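Local structure of superoxide dismutase 1 (Perkinsus marinus, 2CW2) at residues Lys82-Ile87 / Ala100-His105; Val66-Ser71 / Thr92-Asn97. The protein probably protects cells from toxic oxygen radicals as an iron superoxide dismutase, converting superoxide into hydrogen peroxide and molecular oxygen. One frame throughout, in Å; residues are numbered along the deposited sequence.

Contact 1. Residues Lys82-Ile87 / Ala100-His105. With FE (Fe (III) ion), chain C.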
loop_
_atom_site.group_PDB
_atom_site.type_symbol
_atom_site.label_atom_id
_atom_site.label_comp_id
_atom_site.label_asym_id
_atom_site.label_seq_id
_atom_site.Cartn_x
_atom_site.Cartn_y
_atom_site.Cartn_z
ATOM N N LYS A 82 12.854 3.566 -24.432
ATOM C CA LYS A 82 12.110 2.330 -24.202
ATOM C C LYS A 82 10.615 2.540 -23.986
ATOM O O LYS A 82 10.183 3.507 -23.352
ATOM C CB LYS A 82 12.680 1.575 -22.992
ATOM C CG LYS A 82 14.121 1.135 -23.164
ATOM C CD LYS A 82 14.502 0.089 -22.131
ATOM C CE LYS A 82 15.855 -0.554 -22.457
ATOM N NZ LYS A 82 16.375 -1.373 -21.294
ATOM N N THR A 83 9.844 1.585 -24.495
ATOM C CA THR A 83 8.407 1.566 -24.307
ATOM C C THR A 83 8.200 1.189 -22.857
ATOM O O THR A 83 9.108 0.631 -22.224
ATOM C CB THR A 83 7.798 0.504 -25.235
ATOM O OG1 THR A 83 7.884 0.970 -26.604
ATOM C CG2 THR A 83 6.335 0.406 -25.035
ATOM N N LEU A 84 7.037 1.529 -22.324
ATOM C CA LEU A 84 6.695 1.138 -20.959
ATOM C C LEU A 84 6.936 -0.352 -20.767
ATOM O O LEU A 84 7.517 -0.770 -19.772
ATOM C CB LEU A 84 5.224 1.417 -20.736
ATOM C CG LEU A 84 4.760 2.636 -19.938
ATOM C CD1 LEU A 84 5.748 3.796 -19.774
ATOM C CD2 LEU A 84 3.361 3.080 -20.383
ATOM N N GLU A 85 6.471 -1.146 -21.730
ATOM C CA GLU A 85 6.612 -2.602 -21.699
ATOM C C GLU A 85 8.068 -3.042 -21.662
ATOM O O GLU A 85 8.408 -4.020 -20.998
ATOM C CB GLU A 85 5.946 -3.216 -22.936
ATOM C CG GLU A 85 4.445 -3.412 -22.807
ATOM C CD GLU A 85 3.670 -2.500 -23.726
ATOM O OE1 GLU A 85 4.176 -1.388 -24.011
ATOM O OE2 GLU A 85 2.569 -2.893 -24.173
ATOM N N GLN A 86 8.935 -2.338 -22.386
ATOM C CA GLN A 86 10.361 -2.697 -22.349
ATOM C C GLN A 86 10.976 -2.368 -20.992
ATOM O O GLN A 86 11.862 -3.084 -20.504
ATOM C CB GLN A 86 11.135 -2.010 -23.480
ATOM C CG GLN A 86 10.832 -2.602 -24.846
ATOM C CD GLN A 86 11.339 -1.751 -25.983
ATOM O OE1 GLN A 86 11.326 -0.521 -25.901
ATOM N NE2 GLN A 86 11.793 -2.406 -27.065
ATOM N N ILE A 87 10.528 -1.273 -20.385
ATOM C CA ILE A 87 11.025 -0.923 -19.058
ATOM C C ILE A 87 10.512 -1.940 -18.022
ATOM O O ILE A 87 11.227 -2.343 -17.083
ATOM C CB ILE A 87 10.599 0.524 -18.671
ATOM C CG1 ILE A 87 11.131 1.548 -19.696
ATOM C CG2 ILE A 87 11.033 0.842 -17.256
ATOM C CD1 ILE A 87 10.577 2.988 -19.512
ATOM N N ALA A 100 5.899 0.647 -14.750
ATOM C CA ALA A 100 4.910 -0.374 -14.418
ATOM C C ALA A 100 3.610 0.273 -13.943
ATOM O O ALA A 100 2.526 -0.038 -14.458
ATOM C CB ALA A 100 5.463 -1.345 -13.355
ATOM N N GLN A 101 3.718 1.217 -13.009
ATOM C CA GLN A 101 2.527 1.876 -12.480
ATOM C C GLN A 101 1.803 2.689 -13.547
ATOM O O GLN A 101 0.580 2.725 -13.561
ATOM C CB GLN A 101 2.866 2.739 -11.266
ATOM C CG GLN A 101 3.125 1.928 -10.011
ATOM C CD GLN A 101 1.864 1.241 -9.499
ATOM O OE1 GLN A 101 1.506 0.193 -9.993
ATOM N NE2 GLN A 101 1.218 1.825 -8.492
ATOM N N VAL A 102 2.542 3.315 -14.465
ATOM C CA VAL A 102 1.886 4.073 -15.519
ATOM C C VAL A 102 1.060 3.100 -16.376
ATOM O O VAL A 102 -0.115 3.343 -16.640
ATOM C CB VAL A 102 2.897 4.838 -16.409
ATOM C CG1 VAL A 102 2.229 5.319 -17.734
ATOM C CG2 VAL A 102 3.492 6.012 -15.676
ATOM N N TYR A 103 1.677 2.001 -16.809
ATOM C CA TYR A 103 0.956 0.970 -17.579
ATOM C C TYR A 103 -0.228 0.379 -16.794
ATOM O O TYR A 103 -1.339 0.220 -17.326
ATOM C CB TYR A 103 1.905 -0.170 -17.979
ATOM C CG TYR A 103 1.252 -1.242 -18.822
ATOM C CD1 TYR A 103 1.488 -1.303 -20.198
ATOM C CD2 TYR A 103 0.404 -2.194 -18.252
ATOM C CE1 TYR A 103 0.878 -2.267 -20.992
ATOM C CE2 TYR A 103 -0.216 -3.169 -19.033
ATOM C CZ TYR A 103 0.037 -3.194 -20.409
ATOM O OH TYR A 103 -0.559 -4.147 -21.199
ATOM N N ASN A 104 0.025 0.030 -15.537
ATOM C CA ASN A 104 -1.000 -0.583 -14.705
ATOM C C ASN A 104 -2.264 0.277 -14.612
ATOM O O ASN A 104 -3.387 -0.235 -14.665
ATOM C CB ASN A 104 -0.445 -0.840 -13.299
ATOM C CG ASN A 104 0.683 -1.872 -13.302
ATOM O OD1 ASN A 104 0.887 -2.575 -14.285
ATOM N ND2 ASN A 104 1.432 -1.937 -12.218
ATOM N N HIS A 105 -2.083 1.583 -14.443
ATOM C CA HIS A 105 -3.234 2.462 -14.290
ATOM C C HIS A 105 -3.962 2.674 -15.632
ATOM O O HIS A 105 -5.200 2.656 -15.679
ATOM C CB HIS A 105 -2.835 3.784 -13.603
ATOM C CG HIS A 105 -2.571 3.640 -12.125
ATOM N ND1 HIS A 105 -1.326 3.324 -11.612
ATOM C CD2 HIS A 105 -3.397 3.759 -11.056
ATOM C CE1 HIS A 105 -1.406 3.264 -10.287
ATOM N NE2 HIS A 105 -2.660 3.496 -9.921
HETATM FE FE FE C . -3.576 3.051 -8.259
HETATM O O HOH W 1 0.457 -4.431 -23.634
HETATM O O HOH W 2 -1.783 1.619 -7.761
#
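L84 and V102 meet through single methyl groups, CD2 of L84 lying 3.6 Å from CG1 of V102, with the two side chains crossing at about a right angle. CD2 of L84 also comes within 4.1 Å of the backbone N of Y103. Branched aliphatic residues suit this place because L69, Y65 and V66 of helix 51-73 continue the apolar layer around them.

One residue on, the contact turns polar. Y103 holds CG anti to its backbone N (chi1 -178°), which carries the ring out toward helix 84-90. The E85 chain bends at chi2 and brings its carboxylate to the ring edge, where OE2 is 3.7 Å from CE1 of Y103; the two planes stand 61° apart. No direct hydrogen bond joins them. Instead a water gives a proton to E85 OE2 at 2.7 Å and also hydrogen-bonds to the phenol OH of Y103, lying in the plane of the ring. Tyrosine is apt here, its ring packing on I88 and I176 while its hydroxyl stays with water.

On another side of the same helix, H105 binds the iron through NE2 at 1.9 Å. Its ND1 donates to Q101 O (2.8 Å, 160°), from the face of that carbonyl opposite to H105 N; together with the metal bond at NE2, this fixes the rotation of the imidazole. Q101 NE2 donates to the water that is itself bound to the metal. H57, D187 and H191 complete the protein ligands, the three-histidine, one-aspartate site of iron/manganese superoxide dismutases.

Contact 2. Residues Val66-Ser71 / Thr92-Asn97; sequences VDTLNS and TGKPFN
Two helices of the N-terminal alpha-hairpin domain of iron/manganese superoxide dismutases face each other here: the late turns of helix 51-73 and the first turn of helix 93-110. The backbones come nearest at L69 and P95, whose CA atoms are 6.6 Å apart, yet few side-chain atoms meet directly, and no hydrogen bond crosses between the segments.

L69 sends CD1 to 4.4 Å from the carbonyl O of P95, a distant van der Waals approach of a methyl to a carbonyl oxygen. Leucine fits because its branched end also reaches F33, I79 and Q98, so the residue joins several pieces of the domain at once. Proline suits the opening turn of a helix, where its nitrogen need not donate a backbone hydrogen bond; its ring packs on I79 as well. Two residues earlier, G93 has a positive phi (57°), a conformation easy for glycine, while its carbonyl O accepts the helical bond from N97 N at 2.9 Å.

Nearer the surface, K94 runs out as an extended chain and uses its aliphatic part for the contact. T68 divides its two branches: OG1 bonds back to T64 O of its own helix, whereas the methyl, anti to the backbone N, turns to the lysine. The side chains cross at about a right angle, with CG2 of T68 3.9 Å from CE of K94.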
loop_
_atom_site.group_PDB
_atom_site.type_symbol
_atom_site.label_atom_id
_atom_site.label_comp_id
_atom_site.label_asym_id
_atom_site.label_seq_id
_atom_site.Cartn_x
_atom_site.Cartn_y
_atom_site.Cartn_z
ATOM N N VAL A 66 3.585 9.464 -14.310
ATOM C CA VAL A 66 4.066 9.838 -15.633
ATOM C C VAL A 66 5.047 11.024 -15.514
ATOM O O VAL A 66 6.106 11.017 -16.134
ATOM C CB VAL A 66 2.906 10.193 -16.607
ATOM C CG1 VAL A 66 3.440 10.908 -17.880
ATOM C CG2 VAL A 66 2.123 8.928 -17.027
ATOM N N ASP A 67 4.684 12.043 -14.738
ATOM C CA ASP A 67 5.597 13.174 -14.485
ATOM C C ASP A 67 6.988 12.753 -13.994
ATOM O O ASP A 67 8.029 13.257 -14.480
ATOM C CB ASP A 67 4.992 14.124 -13.454
ATOM C CG ASP A 67 3.730 14.808 -13.943
ATOM O OD1 ASP A 67 2.986 15.359 -13.091
ATOM O OD2 ASP A 67 3.376 14.840 -15.138
ATOM N N THR A 68 7.007 11.855 -13.002
ATOM C CA THR A 68 8.271 11.393 -12.409
ATOM C C THR A 68 9.093 10.590 -13.396
ATOM O O THR A 68 10.314 10.789 -13.496
ATOM C CB THR A 68 8.030 10.589 -11.115
ATOM O OG1 THR A 68 7.179 11.347 -10.258
ATOM C CG2 THR A 68 9.341 10.459 -10.304
ATOM N N LEU A 69 8.427 9.691 -14.130
ATOM C CA LEU A 69 9.075 8.922 -15.200
ATOM C C LEU A 69 9.730 9.865 -16.214
ATOM O O LEU A 69 10.867 9.641 -16.665
ATOM C CB LEU A 69 8.067 8.017 -15.912
ATOM C CG LEU A 69 8.638 7.107 -17.002
ATOM C CD1 LEU A 69 9.755 6.264 -16.404
ATOM C CD2 LEU A 69 7.562 6.214 -17.649
ATOM N N ASN A 70 9.005 10.919 -16.574
ATOM C CA ASN A 70 9.538 11.911 -17.501
ATOM C C ASN A 70 10.793 12.619 -16.962
ATOM O O ASN A 70 11.755 12.900 -17.714
ATOM C CB ASN A 70 8.434 12.908 -17.885
ATOM C CG ASN A 70 7.580 12.393 -19.024
ATOM O OD1 ASN A 70 8.027 11.541 -19.800
ATOM N ND2 ASN A 70 6.357 12.917 -19.150
ATOM N N SER A 71 10.789 12.870 -15.658
ATOM C CA SER A 71 11.932 13.464 -14.986
ATOM C C SER A 71 13.158 12.568 -15.142
ATOM O O SER A 71 14.260 13.050 -15.402
ATOM C CB SER A 71 11.610 13.735 -13.509
ATOM O OG SER A 71 12.629 14.513 -12.891
ATOM N N THR A 92 14.854 -1.800 -13.347
ATOM C CA THR A 92 14.858 -2.193 -11.938
ATOM C C THR A 92 14.612 -0.949 -11.107
ATOM O O THR A 92 14.757 0.175 -11.613
ATOM C CB THR A 92 16.217 -2.778 -11.509
ATOM O OG1 THR A 92 17.245 -1.794 -11.690
ATOM C CG2 THR A 92 16.627 -3.945 -12.392
ATOM N N GLY A 93 14.237 -1.156 -9.850
ATOM C CA GLY A 93 14.009 -0.067 -8.928
ATOM C C GLY A 93 12.972 0.962 -9.355
ATOM O O GLY A 93 11.916 0.631 -9.920
ATOM N N LYS A 94 13.263 2.222 -9.061
ATOM C CA LYS A 94 12.290 3.304 -9.273
ATOM C C LYS A 94 11.743 3.393 -10.721
ATOM O O LYS A 94 10.531 3.432 -10.917
ATOM C CB LYS A 94 12.870 4.633 -8.791
ATOM C CG LYS A 94 11.897 5.777 -8.741
ATOM C CD LYS A 94 12.416 6.923 -7.835
ATOM C CE LYS A 94 11.764 8.260 -8.204
ATOM N NZ LYS A 94 11.998 9.291 -7.151
ATOM N N PRO A 95 12.619 3.421 -11.727
ATOM C CA PRO A 95 12.170 3.466 -13.130
ATOM C C PRO A 95 11.230 2.307 -13.477
ATOM O O PRO A 95 10.215 2.527 -14.140
ATOM C CB PRO A 95 13.466 3.333 -13.938
ATOM C CG PRO A 95 14.552 3.739 -13.023
ATOM C CD PRO A 95 14.081 3.454 -11.609
ATOM N N PHE A 96 11.551 1.098 -13.025
ATOM C CA PHE A 96 10.632 -0.003 -13.226
ATOM C C PHE A 96 9.300 0.302 -12.554
ATOM O O PHE A 96 8.228 0.094 -13.150
ATOM C CB PHE A 96 11.172 -1.313 -12.637
ATOM C CG PHE A 96 10.114 -2.354 -12.502
ATOM C CD1 PHE A 96 9.785 -3.159 -13.576
ATOM C CD2 PHE A 96 9.365 -2.458 -11.334
ATOM C CE1 PHE A 96 8.773 -4.103 -13.476
ATOM C CE2 PHE A 96 8.346 -3.394 -11.231
ATOM C CZ PHE A 96 8.040 -4.209 -12.312
ATOM N N ASN A 97 9.364 0.739 -11.296
ATOM C CA ASN A 97 8.138 0.935 -10.520
ATOM C C ASN A 97 7.260 1.978 -11.196
ATOM O O ASN A 97 6.029 1.847 -11.248
ATOM C CB ASN A 97 8.443 1.355 -9.071
ATOM C CG ASN A 97 9.011 0.217 -8.224
ATOM O OD1 ASN A 97 8.783 -0.969 -8.497
ATOM N ND2 ASN A 97 9.744 0.579 -7.164
#

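From the N terminus the chain first runs along helix 51-73, which supplies 66-71, then passes through helix 77-81 to 82-87 and on to 92-97 and 100-105 of helix 93-110. Contact 2 closes a loop of 20 residues and contact 1 one of 12; because their segments alternate, the two loops cross. Helix 93-110 packs on helix 51-73 through its first turn and on helix 84-90 further along, where V102 CG2 also lies 3.5 Å from V66 CG2. Together the contacts join three helices of the alpha-hairpin domain, with an apolar patch of L69, L84, V66 and V102 between them. Contact 1 includes the iron ligand H105, whose side chain is about 11 Å from that of L69 in contact 2.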